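Local coordinates for protein porin (Rhodobacter capsulatus, PDB 2POR) that forms channels in the outer membrane, as a homotrimer, that let small hydrophilic solutes up to about 0.6 kDa diffuse passively, at residues A[172-175]-A[176-179]. Sequence-based numbering, arbitrary orientation.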
# COMPACT_ATOMS: atom_id res chain seq x y z
N SER A 172 23.34 23.22 9.18
CA SER A 172 23.27 23.40 7.75
C SER A 172 24.46 22.76 7.09
O SER A 172 25.57 22.92 7.60
CB SER A 172 23.29 24.86 7.39
OG SER A 172 23.21 24.91 5.98
N PRO A 173 24.36 22.09 5.95
CA PRO A 173 25.53 21.63 5.22
C PRO A 173 26.21 22.84 4.58
O PRO A 173 27.39 22.72 4.32
CB PRO A 173 24.99 20.66 4.21
CG PRO A 173 23.68 21.27 3.84
CD PRO A 173 23.16 21.93 5.15
N ASP A 174 25.56 24.00 4.33
CA ASP A 174 26.23 25.14 3.69
C ASP A 174 25.54 26.38 4.19
O ASP A 174 24.42 26.70 3.74
CB ASP A 174 26.08 25.04 2.17
CG ASP A 174 26.88 26.06 1.34
OD1 ASP A 174 27.28 27.12 1.83
OD2 ASP A 174 27.11 25.79 0.16
N THR A 175 26.23 27.09 5.10
CA THR A 175 25.64 28.28 5.70
C THR A 175 25.58 29.53 4.80
O THR A 175 24.96 30.53 5.20
CB THR A 175 26.36 28.58 7.05
OG1 THR A 175 27.76 28.64 6.80
CG2 THR A 175 26.03 27.51 8.12
N ALA A 176 26.17 29.48 3.57
CA ALA A 176 25.93 30.51 2.55
C ALA A 176 24.52 30.31 2.03
O ALA A 176 23.83 31.28 1.69
CB ALA A 176 26.82 30.38 1.34
N LEU A 177 24.09 29.03 1.97
CA LEU A 177 22.76 28.71 1.48
C LEU A 177 21.63 28.59 2.51
O LEU A 177 20.48 28.92 2.19
CB LEU A 177 22.89 27.44 0.68
CG LEU A 177 23.72 27.56 -0.58
CD1 LEU A 177 23.80 26.21 -1.23
CD2 LEU A 177 23.07 28.50 -1.57
N MET A 178 21.90 28.15 3.75
CA MET A 178 20.85 27.99 4.78
C MET A 178 21.54 28.17 6.10
O MET A 178 22.57 27.55 6.32
CB MET A 178 20.23 26.58 4.71
CG MET A 178 19.02 26.51 5.64
SD MET A 178 18.31 24.83 5.72
CE MET A 178 19.60 24.01 6.65
N ALA A 179 21.09 29.10 6.93
CA ALA A 179 21.69 29.36 8.22
C ALA A 179 21.44 28.17 9.15
O ALA A 179 20.46 27.43 8.99
CB ALA A 179 21.04 30.56 8.90
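Ser172 and Met178 close this turn through a hydroxyl: OG of Ser172 donates to the backbone O of Met178 at 2.7 Å. The donor sits tilted 34° from the plane of that carbonyl. The same OG accepts from the backbone N of Asp174 at 3.0 Å, so two bonds fix the hydroxyl. With OG anti to the backbone N of Ser172 (chi1 -179°), the hydroxyl lies beside the carbonyl carbon, on the side of both partners. Met178 curls back at its thioether, and its CE comes to 3.9 Å from CB of Ser172. Asp174 accepts amides with both its backbone O and its carboxylate. Its O accepts two: Met178 N in the carbonyl plane, and Leu177 N from above that plane, each at 2.9 Å. Its OD1 takes Ala176 N at 3.1 Å, on the anti side and 29° out of the carboxylate plane. The other oxygen, OD2, lies against CD1 of Leu177 at 3.6 Å. Exchanging Asp174 for an alanine would probably leave Ala176 N without its carboxylate acceptor and the Leu177 side chain without this neighbour. A straight CA-H...O contact joins Thr175 CA to Met178 O at 3.2 Å, so that carbonyl meets both Ser172 and Thr175. Further out, Ser172 N donates to OD1 of Asp180 and Ala179 N to OD1 of Asp207. The backbone of Ala176 is hydrogen-bonded to that of Ala224. An ST turn at Ser172 runs into an Asx turn at Asp174, in the surface loop that joins antiparallel strands 161-171 and 181-192 of the 16-stranded porin barrel.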